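Lytic chitin monooxygenase (Enterococcus faecalis, PDB 4ALS) oxidatively cleaves the glycosidic bonds of alpha- and beta-chitin by a copper-dependent mechanism and acts synergistically with a chitinase to break the crystalline polymer down. Local coordinates at residues T64-T69 with A160-I165; I78-T83 with V128-N133; A84-A89 with W148-T153. All blocks are in the same frame, centred on the assembly; numbering follows the deposited sequence.

Interaction 1 of 3, residues T64-T69 with A160-I165; sequences TRWHKT and AIDVNI
Thr-69 grips strand 160-165 with both of its backbone groups: its N donates to Asp-162 O at 3.1 Å, and its O accepts from Asn-164 N at 2.9 Å. The second bond is nearly straight at the hydrogen (172°). Packing is also close around Asp-162, whose OD2 lies 3.3 Å from Trp-66 CB while carboxylate and indole planes are only 11° apart. An acid suits this buried spot because both oxygens have partners: OD2 forms a salt bridge with Arg-10, which also makes a cation-pi contact with Trp-66, and OD1 is hydrogen-bonded to Tyr-141. Bonding to the residues before and after Val-163 is the pattern of a parallel bridge, and through it the loop leading into strand 69-71 joins the mixed sheet of this immunoglobulin-like beta-sandwich. Beside this close packing, the contact at the partly exposed His-67, Lys-68 and Thr-69 is looser and runs partly through water. One molecule donates to both His-67 O and Asp-162 OD2; another accepts from Thr-69 OG1 at 2.6 Å and donates to Asp-162 O, giving that carbonyl a second partner. Lys-68 lends its aliphatic part to the contact, with CB 3.9 Å from Asn-164 CB. A bend at chi2 (95°) then carries its ammonium away from the strand, where NZ bonds Trp-66 O at 2.8 Å and also reaches Ala-63 O.

Interaction 2 of 3, residues I78-T83 with V128-N133; sequences ITWNLT and VKQTIN
Ile-78 and Gln-130 face each other as a hydrogen-bonded antiparallel pair, Ile-78 N reaching Gln-130 O at 2.7 Å and Gln-130 N returning to Ile-78 O at 2.9 Å. Trp-80 and Val-128 repeat the exchange two residues on, with Trp-80 N 2.8 Å from Val-128 O. Between these rungs sits the non-hydrogen-bonded pair Thr-79 and Lys-129, whose side chains run side by side on the more exposed face. The methylene CG of Lys-129 passes 4.1 Å from Thr-79 OG1, and its extended chain carries the ammonium end outward, as suits a lysine at the surface.

The other face bears Ile-78, Trp-80, Val-128 and Gln-130, a largely apolar row with Gln-130 its polar member. Ile-132 continues this side, its CD1 meeting Ile-78 CG1 at 4.0 Å. With CG1 turned opposite the backbone N (chi1 175°), Val-128 CG2 falls beside that N and touches Leu-82 CD1 at 4.1 Å. The beta-branched Ile-78, Val-128 and Ile-132 suit an extended backbone; Val-128 CB packs on Trp-80 CB at 4.1 Å.

One shell further out, strand 2-6 flanks strand 74-82 on its other edge, completing a three-stranded antiparallel sheet. Strand 88-96 of the facing sheet packs across the sandwich, with Trp-91 against Trp-80. It also brings in Tyr-93, whose hydroxyl is hydrogen-bonded to both Trp-80 NE1 and Gln-130 OE1. Since the indole N-H can only donate, the tyrosine proton is probably directed to the glutamine oxygen, allowing one hydroxyl to satisfy two polar groups within the hydrophobic interior.

Interaction 3 of 3, residues A84-A89 with W148-T153; sequences AQHRTA and WGIGDT. With CU (copper (II) ion), chain B.
The histidine brace, the copper site of lytic polysaccharide monooxygenases, takes one ligand from this contact: His-86, whose ring lies beside that of Trp-148. His-86 NE2 binds the copper ion at 1.9 Å; His-1 contributes its amino nitrogen and, as in the family's brace, probably a ring nitrogen as well. The two rings are 21° from parallel but slid so far apart that they barely overlap, and they meet where His-86 CD2 comes within 3.9 Å of Trp-148 CH2. Two linked hydrogen bonds tie the loop behind the ligand. Trp-148 NE1 donates, within its ring plane, to Thr-88 OG1 at 2.8 Å, and the hydroxyl in turn donates to His-86 O at 2.9 Å. Threonine suits the post because its hydroxyl accepts and donates at once, while its CG2 packs 3.4 Å from Trp-148 NE1. Ile-150 packs beside both residues, CD1 over the centre of the Trp-148 face and CG2 against His-86 CB. Thr-88 and Ile-150 form a non-hydrogen-bonded antiparallel pair, flanked by the bonds Gly-151 N to Arg-87 O (2.7 Å) and Ala-89 N to Gly-149 O (2.8 Å). With no side chain, Gly-151 can bring its CA to 4.2 Å from Thr-88 CA. A water links Arg-87 N to Asp-152 OD2. A copper ion held by the N-terminal histidine and a second histidine from a beta-sandwich loop is the hallmark of AA10 lytic polysaccharide monooxygenases.

Interaction 2 is the buried contact, a regular antiparallel ladder with mostly apolar side chains on its inner face, whereas interactions 1 and 3 are partly buried single bridges where loops meet strands. Interactions 1 and 3 belong to the same mixed sheet, through the neighbouring strands 155-165 and 142-150, yet lie on opposite sides of the chain's centre, about 27 Å apart between centres. Their chemistry follows their place: charge and water in interaction 1, copper and aromatic rings in interaction 3. Interaction 2, on the other sheet, touches interaction 3 directly, Trp-80 CH2 and Leu-82 CD2 packing on Trp-148, and thereby connects the sandwich interior to the metal site.

Interaction 1 of 3, residues T64-T69 with A160-I165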
loop_
_atom_site.group_PDB
_atom_site.type_symbol
_atom_site.label_atom_id
_atom_site.label_comp_id
_atom_site.label_asym_id
_atom_site.label_seq_id
_atom_site.Cartn_x
_atom_site.Cartn_y
_atom_site.Cartn_z
ATOM N N THR A 64 14.554 -6.774 -6.778
ATOM C CA THR A 64 13.969 -8.069 -7.156
ATOM C C THR A 64 13.266 -8.842 -6.045
ATOM O O THR A 64 12.749 -9.924 -6.302
ATOM C CB THR A 64 15.024 -9.016 -7.768
ATOM O OG1 THR A 64 16.069 -9.254 -6.813
ATOM C CG2 THR A 64 15.622 -8.427 -9.033
ATOM N N ARG A 65 13.232 -8.296 -4.828
ATOM C CA ARG A 65 12.672 -9.027 -3.688
ATOM C C ARG A 65 11.179 -9.330 -3.811
ATOM O O ARG A 65 10.728 -10.419 -3.429
ATOM C CB ARG A 65 12.928 -8.277 -2.373
ATOM C CG ARG A 65 12.351 -8.970 -1.144
ATOM C CD ARG A 65 12.953 -10.333 -0.833
ATOM N NE ARG A 65 12.345 -10.796 0.411
ATOM C CZ ARG A 65 11.321 -11.640 0.480
ATOM N NH1 ARG A 65 10.811 -12.167 -0.635
ATOM N NH2 ARG A 65 10.806 -11.946 1.679
ATOM N N TRP A 66 10.419 -8.377 -4.349
ATOM C CA TRP A 66 8.950 -8.457 -4.315
ATOM C C TRP A 66 8.322 -8.657 -5.663
ATOM O O TRP A 66 8.826 -8.178 -6.686
ATOM C CB TRP A 66 8.373 -7.203 -3.661
ATOM C CG TRP A 66 8.971 -6.933 -2.313
ATOM C CD1 TRP A 66 9.745 -5.836 -1.933
ATOM C CD2 TRP A 66 8.883 -7.778 -1.125
ATOM N NE1 TRP A 66 10.116 -5.943 -0.622
ATOM C CE2 TRP A 66 9.647 -7.084 -0.077
ATOM C CE3 TRP A 66 8.274 -8.996 -0.826
ATOM C CZ2 TRP A 66 9.772 -7.602 1.204
ATOM C CZ3 TRP A 66 8.408 -9.506 0.473
ATOM C CH2 TRP A 66 9.152 -8.819 1.462
ATOM N N HIS A 67 7.192 -9.361 -5.662
ATOM C CA HIS A 67 6.390 -9.522 -6.877
ATOM C C HIS A 67 5.742 -8.215 -7.305
ATOM O O HIS A 67 5.136 -7.514 -6.495
ATOM C CB HIS A 67 5.327 -10.589 -6.650
ATOM C CG HIS A 67 4.482 -10.846 -7.860
ATOM N ND1 HIS A 67 4.821 -11.754 -8.788
ATOM C CD2 HIS A 67 3.307 -10.248 -8.302
ATOM C CE1 HIS A 67 3.907 -11.745 -9.780
ATOM N NE2 HIS A 67 2.987 -10.820 -9.490
ATOM N N LYS A 68 5.863 -7.867 -8.586
ATOM C CA LYS A 68 5.226 -6.661 -9.133
ATOM C C LYS A 68 4.032 -7.001 -10.006
ATOM O O LYS A 68 4.062 -7.977 -10.770
ATOM C CB LYS A 68 6.213 -5.863 -9.992
ATOM C CG LYS A 68 7.344 -5.204 -9.219
ATOM C CD LYS A 68 8.567 -6.088 -9.224
ATOM C CE LYS A 68 9.722 -5.480 -8.455
ATOM N NZ LYS A 68 10.641 -6.617 -8.167
ATOM N N THR A 69 3.001 -6.165 -9.941
ATOM C CA THR A 69 1.938 -6.215 -10.941
ATOM C C THR A 69 2.331 -5.322 -12.112
ATOM O O THR A 69 2.722 -4.169 -11.907
ATOM C CB THR A 69 0.595 -5.708 -10.385
ATOM O OG1 THR A 69 0.199 -6.521 -9.287
ATOM C CG2 THR A 69 -0.506 -5.797 -11.439
ATOM N N ALA A 160 1.790 -0.831 1.125
ATOM C CA ALA A 160 2.771 -0.685 0.046
ATOM C C ALA A 160 2.450 -1.677 -1.059
ATOM O O ALA A 160 2.142 -2.830 -0.784
ATOM C CB ALA A 160 4.180 -0.906 0.558
ATOM N N ILE A 161 2.508 -1.188 -2.297
ATOM C CA ILE A 161 2.135 -1.946 -3.507
ATOM C C ILE A 161 3.269 -1.841 -4.523
ATOM O O ILE A 161 3.672 -0.745 -4.908
ATOM C CB ILE A 161 0.841 -1.372 -4.141
ATOM C CG1 ILE A 161 -0.313 -1.343 -3.125
ATOM C CG2 ILE A 161 0.450 -2.165 -5.387
ATOM C CD1 ILE A 161 -1.401 -0.336 -3.469
ATOM N N ASP A 162 3.774 -2.993 -4.958
ATOM C CA ASP A 162 4.876 -3.055 -5.915
ATOM C C ASP A 162 4.339 -3.181 -7.327
ATOM O O ASP A 162 3.601 -4.123 -7.628
ATOM C CB ASP A 162 5.774 -4.245 -5.576
ATOM C CG ASP A 162 6.400 -4.104 -4.214
ATOM O OD1 ASP A 162 7.231 -3.191 -4.048
ATOM O OD2 ASP A 162 6.026 -4.867 -3.298
ATOM N N VAL A 163 4.687 -2.225 -8.183
ATOM C CA VAL A 163 4.213 -2.239 -9.571
ATOM C C VAL A 163 5.369 -2.110 -10.570
ATOM O O VAL A 163 6.428 -1.568 -10.249
ATOM C CB VAL A 163 3.111 -1.178 -9.830
ATOM C CG1 VAL A 163 1.898 -1.441 -8.960
ATOM C CG2 VAL A 163 3.639 0.238 -9.595
ATOM N N ASN A 164 5.160 -2.663 -11.764
ATOM C CA ASN A 164 6.088 -2.496 -12.878
ATOM C C ASN A 164 5.343 -1.783 -13.989
ATOM O O ASN A 164 4.452 -2.343 -14.610
ATOM C CB ASN A 164 6.611 -3.850 -13.356
ATOM C CG ASN A 164 7.528 -3.731 -14.549
ATOM O OD1 ASN A 164 7.324 -4.396 -15.575
ATOM N ND2 ASN A 164 8.536 -2.884 -14.430
ATOM N N ILE A 165 5.726 -0.538 -14.226
ATOM C CA ILE A 165 4.992 0.327 -15.147
ATOM C C ILE A 165 5.630 0.260 -16.520
ATOM O O ILE A 165 6.808 0.593 -16.683
ATOM C CB ILE A 165 4.969 1.774 -14.593
ATOM C CG1 ILE A 165 4.392 1.790 -13.164
ATOM C CG2 ILE A 165 4.200 2.697 -15.533
ATOM C CD1 ILE A 165 4.500 3.117 -12.437
HETATM O O HOH W 1 4.762 -7.181 -3.814
HETATM O O HOH W 2 0.984 -5.119 -7.188
#

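Interaction 2 of 3, residues I78-T83 with V128-N133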
loop_
_atom_site.group_PDB
_atom_site.type_symbol
_atom_site.label_atom_id
_atom_site.label_comp_id
_atom_site.label_asym_id
_atom_site.label_seq_id
_atom_site.Cartn_x
_atom_site.Cartn_y
_atom_site.Cartn_z
ATOM N N ILE A 78 -7.877 0.873 -8.099
ATOM C CA ILE A 78 -7.440 0.304 -6.820
ATOM C C ILE A 78 -8.645 -0.321 -6.145
ATOM O O ILE A 78 -9.690 0.321 -6.031
ATOM C CB ILE A 78 -6.926 1.395 -5.859
ATOM C CG1 ILE A 78 -5.830 2.240 -6.518
ATOM C CG2 ILE A 78 -6.453 0.778 -4.545
ATOM C CD1 ILE A 78 -4.557 1.492 -6.839
ATOM N N THR A 79 -8.515 -1.581 -5.723
ATOM C CA THR A 79 -9.576 -2.231 -4.971
ATOM C C THR A 79 -9.077 -2.643 -3.590
ATOM O O THR A 79 -8.126 -3.424 -3.460
ATOM C CB THR A 79 -10.142 -3.464 -5.707
ATOM O OG1 THR A 79 -10.607 -3.083 -7.012
ATOM C CG2 THR A 79 -11.313 -4.033 -4.925
ATOM N N TRP A 80 -9.726 -2.095 -2.563
ATOM C CA TRP A 80 -9.533 -2.526 -1.179
ATOM C C TRP A 80 -10.546 -3.560 -0.793
ATOM O O TRP A 80 -11.697 -3.508 -1.233
ATOM C CB TRP A 80 -9.728 -1.359 -0.225
ATOM C CG TRP A 80 -8.655 -0.314 -0.179
ATOM C CD1 TRP A 80 -8.463 0.750 -1.063
ATOM C CD2 TRP A 80 -7.627 -0.144 0.863
ATOM N NE1 TRP A 80 -7.401 1.520 -0.664
ATOM C CE2 TRP A 80 -6.859 1.041 0.484
ATOM C CE3 TRP A 80 -7.267 -0.842 2.021
ATOM C CZ2 TRP A 80 -5.789 1.502 1.250
ATOM C CZ3 TRP A 80 -6.195 -0.367 2.784
ATOM C CH2 TRP A 80 -5.463 0.771 2.395
ATOM N N ASN A 81 -10.130 -4.499 0.051
ATOM C CA ASN A 81 -11.077 -5.349 0.766
ATOM C C ASN A 81 -10.935 -5.087 2.242
ATOM O O ASN A 81 -9.806 -5.120 2.777
ATOM C CB ASN A 81 -10.811 -6.826 0.512
ATOM C CG ASN A 81 -11.032 -7.224 -0.925
ATOM O OD1 ASN A 81 -11.636 -6.485 -1.729
ATOM N ND2 ASN A 81 -10.585 -8.409 -1.252
ATOM N N LEU A 82 -12.065 -4.840 2.903
ATOM C CA LEU A 82 -12.061 -4.531 4.326
ATOM C C LEU A 82 -12.631 -5.702 5.102
ATOM O O LEU A 82 -13.793 -6.072 4.917
ATOM C CB LEU A 82 -12.879 -3.264 4.609
ATOM C CG LEU A 82 -12.674 -2.075 3.658
ATOM C CD1 LEU A 82 -13.493 -0.873 4.113
ATOM C CD2 LEU A 82 -11.205 -1.694 3.524
ATOM N N THR A 83 -11.817 -6.294 5.969
ATOM C CA THR A 83 -12.307 -7.390 6.821
ATOM C C THR A 83 -13.074 -6.853 8.020
ATOM O O THR A 83 -13.905 -7.561 8.593
ATOM C CB THR A 83 -11.169 -8.309 7.307
ATOM O OG1 THR A 83 -10.298 -7.575 8.187
ATOM C CG2 THR A 83 -10.382 -8.856 6.132
ATOM N N VAL A 128 -13.985 -1.644 -1.737
ATOM C CA VAL A 128 -13.915 -0.216 -2.096
ATOM C C VAL A 128 -13.101 -0.097 -3.379
ATOM O O VAL A 128 -11.949 -0.550 -3.448
ATOM C CB VAL A 128 -13.269 0.639 -0.983
ATOM C CG1 VAL A 128 -13.101 2.093 -1.428
ATOM C CG2 VAL A 128 -14.103 0.564 0.296
ATOM N N LYS A 129 -13.705 0.516 -4.390
ATOM C CA LYS A 129 -13.087 0.646 -5.706
ATOM C C LYS A 129 -12.845 2.124 -5.988
ATOM O O LYS A 129 -13.778 2.933 -5.935
ATOM C CB LYS A 129 -14.000 0.033 -6.779
ATOM C CG LYS A 129 -14.369 -1.423 -6.541
ATOM C CD LYS A 129 -15.532 -1.835 -7.429
ATOM C CE LYS A 129 -15.937 -3.275 -7.179
ATOM N NZ LYS A 129 -17.029 -3.671 -8.105
ATOM N N GLN A 130 -11.587 2.472 -6.285
ATOM C CA GLN A 130 -11.191 3.854 -6.584
ATOM C C GLN A 130 -10.293 3.857 -7.808
ATOM O O GLN A 130 -9.712 2.831 -8.149
ATOM C CB GLN A 130 -10.496 4.508 -5.372
ATOM C CG GLN A 130 -11.414 4.571 -4.149
ATOM C CD GLN A 130 -10.721 4.993 -2.874
ATOM O OE1 GLN A 130 -9.493 4.911 -2.725
ATOM N NE2 GLN A 130 -11.521 5.439 -1.927
ATOM N N THR A 131 -10.250 4.981 -8.512
ATOM C CA THR A 131 -9.370 5.116 -9.670
ATOM C C THR A 131 -8.430 6.286 -9.408
ATOM O O THR A 131 -8.869 7.366 -9.018
ATOM C CB THR A 131 -10.173 5.312 -10.984
ATOM O OG1 THR A 131 -11.115 4.245 -11.137
ATOM C CG2 THR A 131 -9.258 5.298 -12.214
ATOM N N ILE A 132 -7.137 6.039 -9.561
ATOM C CA ILE A 132 -6.114 7.069 -9.385
ATOM C C ILE A 132 -5.319 7.170 -10.680
ATOM O O ILE A 132 -5.346 6.240 -11.479
ATOM C CB ILE A 132 -5.206 6.774 -8.161
ATOM C CG1 ILE A 132 -4.311 5.545 -8.380
ATOM C CG2 ILE A 132 -6.058 6.618 -6.894
ATOM C CD1 ILE A 132 -3.314 5.316 -7.255
ATOM N N ASN A 133 -4.628 8.285 -10.889
ATOM C CA ASN A 133 -3.784 8.446 -12.073
ATOM C C ASN A 133 -2.310 8.242 -11.766
ATOM O O ASN A 133 -1.757 8.882 -10.892
ATOM C CB ASN A 133 -3.985 9.827 -12.718
ATOM C CG ASN A 133 -5.270 9.926 -13.522
ATOM O OD1 ASN A 133 -5.607 9.030 -14.306
ATOM N ND2 ASN A 133 -5.966 11.047 -13.373
#

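Interaction 3 of 3, residues A84-A89 with W148-T153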
loop_
_atom_site.group_PDB
_atom_site.type_symbol
_atom_site.label_atom_id
_atom_site.label_comp_id
_atom_site.label_asym_id
_atom_site.label_seq_id
_atom_site.Cartn_x
_atom_site.Cartn_y
_atom_site.Cartn_z
ATOM N N ALA A 84 -12.792 -5.608 8.391
ATOM C CA ALA A 84 -13.531 -4.885 9.437
ATOM C C ALA A 84 -13.730 -3.460 8.940
ATOM O O ALA A 84 -12.776 -2.671 8.849
ATOM C CB ALA A 84 -12.792 -4.909 10.778
ATOM N N GLN A 85 -14.970 -3.146 8.568
ATOM C CA GLN A 85 -15.311 -1.807 8.103
ATOM C C GLN A 85 -15.222 -0.803 9.243
ATOM O O GLN A 85 -15.612 -1.103 10.377
ATOM C CB GLN A 85 -16.725 -1.789 7.525
ATOM C CG GLN A 85 -16.931 -2.660 6.300
ATOM C CD GLN A 85 -18.377 -3.083 6.176
ATOM O OE1 GLN A 85 -18.790 -4.102 6.741
ATOM N NE2 GLN A 85 -19.151 -2.312 5.430
ATOM N N HIS A 86 -14.677 0.376 8.955
ATOM C CA HIS A 86 -14.655 1.453 9.943
ATOM C C HIS A 86 -15.026 2.740 9.277
ATOM O O HIS A 86 -14.719 2.950 8.102
ATOM C CB HIS A 86 -13.256 1.636 10.551
ATOM C CG HIS A 86 -12.659 0.386 11.170
ATOM N ND1 HIS A 86 -13.254 -0.294 12.180
ATOM C CD2 HIS A 86 -11.453 -0.259 10.918
ATOM C CE1 HIS A 86 -12.472 -1.336 12.539
ATOM N NE2 HIS A 86 -11.365 -1.309 11.771
ATOM N N ARG A 87 -15.679 3.615 10.041
ATOM C CA ARG A 87 -15.921 4.993 9.635
ATOM C C ARG A 87 -14.605 5.574 9.110
ATOM O O ARG A 87 -13.543 5.384 9.725
ATOM C CB ARG A 87 -16.418 5.780 10.847
ATOM C CG ARG A 87 -17.157 7.061 10.522
ATOM C CD ARG A 87 -17.938 7.521 11.743
ATOM N NE ARG A 87 -18.415 8.890 11.606
ATOM C CZ ARG A 87 -19.039 9.556 12.572
ATOM N NH1 ARG A 87 -19.271 8.971 13.744
ATOM N NH2 ARG A 87 -19.443 10.807 12.366
ATOM N N THR A 88 -14.666 6.277 7.980
ATOM C CA THR A 88 -13.440 6.649 7.252
ATOM C C THR A 88 -13.282 8.149 7.040
ATOM O O THR A 88 -14.238 8.823 6.626
ATOM C CB THR A 88 -13.453 5.946 5.879
ATOM O OG1 THR A 88 -13.394 4.532 6.079
ATOM C CG2 THR A 88 -12.277 6.371 4.997
ATOM N N ALA A 89 -12.072 8.649 7.309
ATOM C CA ALA A 89 -11.723 10.057 7.073
ATOM C C ALA A 89 -11.211 10.310 5.660
ATOM O O ALA A 89 -11.585 11.295 5.036
ATOM C CB ALA A 89 -10.706 10.548 8.093
ATOM N N TRP A 148 -5.269 4.273 4.257
ATOM C CA TRP A 148 -6.679 4.375 4.634
ATOM C C TRP A 148 -6.753 5.003 6.003
ATOM O O TRP A 148 -6.380 4.382 7.001
ATOM C CB TRP A 148 -7.298 2.973 4.606
ATOM C CG TRP A 148 -8.699 2.868 5.146
ATOM C CD1 TRP A 148 -9.701 3.834 5.125
ATOM C CD2 TRP A 148 -9.298 1.704 5.793
ATOM N NE1 TRP A 148 -10.852 3.358 5.708
ATOM C CE2 TRP A 148 -10.676 2.072 6.111
ATOM C CE3 TRP A 148 -8.855 0.416 6.094
ATOM C CZ2 TRP A 148 -11.541 1.192 6.750
ATOM C CZ3 TRP A 148 -9.733 -0.455 6.736
ATOM C CH2 TRP A 148 -11.042 -0.079 7.050
ATOM N N GLY A 149 -7.218 6.251 6.058
ATOM C CA GLY A 149 -7.302 6.978 7.326
ATOM C C GLY A 149 -8.647 6.813 7.992
ATOM O O GLY A 149 -9.689 7.160 7.422
ATOM N N ILE A 150 -8.612 6.291 9.220
ATOM C CA ILE A 150 -9.836 5.963 9.970
ATOM C C ILE A 150 -10.485 7.233 10.535
ATOM O O ILE A 150 -9.800 8.144 10.990
ATOM C CB ILE A 150 -9.538 4.899 11.047
ATOM C CG1 ILE A 150 -8.899 3.644 10.418
ATOM C CG2 ILE A 150 -10.802 4.518 11.816
ATOM C CD1 ILE A 150 -9.607 3.097 9.188
ATOM N N GLY A 151 -11.813 7.296 10.479
ATOM C CA GLY A 151 -12.524 8.510 10.876
ATOM C C GLY A 151 -12.724 8.703 12.369
ATOM O O GLY A 151 -12.768 9.836 12.839
ATOM N N ASP A 152 -12.835 7.604 13.115
ATOM C CA ASP A 152 -13.162 7.666 14.545
ATOM C C ASP A 152 -12.029 7.161 15.422
ATOM O O ASP A 152 -12.234 6.869 16.598
ATOM C CB ASP A 152 -14.464 6.914 14.851
ATOM C CG ASP A 152 -14.475 5.487 14.298
ATOM O OD1 ASP A 152 -13.446 4.997 13.781
ATOM O OD2 ASP A 152 -15.540 4.847 14.378
ATOM N N THR A 153 -10.831 7.045 14.847
ATOM C CA THR A 153 -9.615 6.781 15.622
ATOM C C THR A 153 -8.487 7.650 15.059
ATOM O O THR A 153 -8.633 8.263 13.993
ATOM C CB THR A 153 -9.133 5.311 15.552
ATOM O OG1 THR A 153 -8.549 5.066 14.260
ATOM C CG2 THR A 153 -10.260 4.311 15.804
HETATM CU CU CU B . -9.961 -2.640 11.702
HETATM O O HOH W 3 -16.368 2.881 12.662
#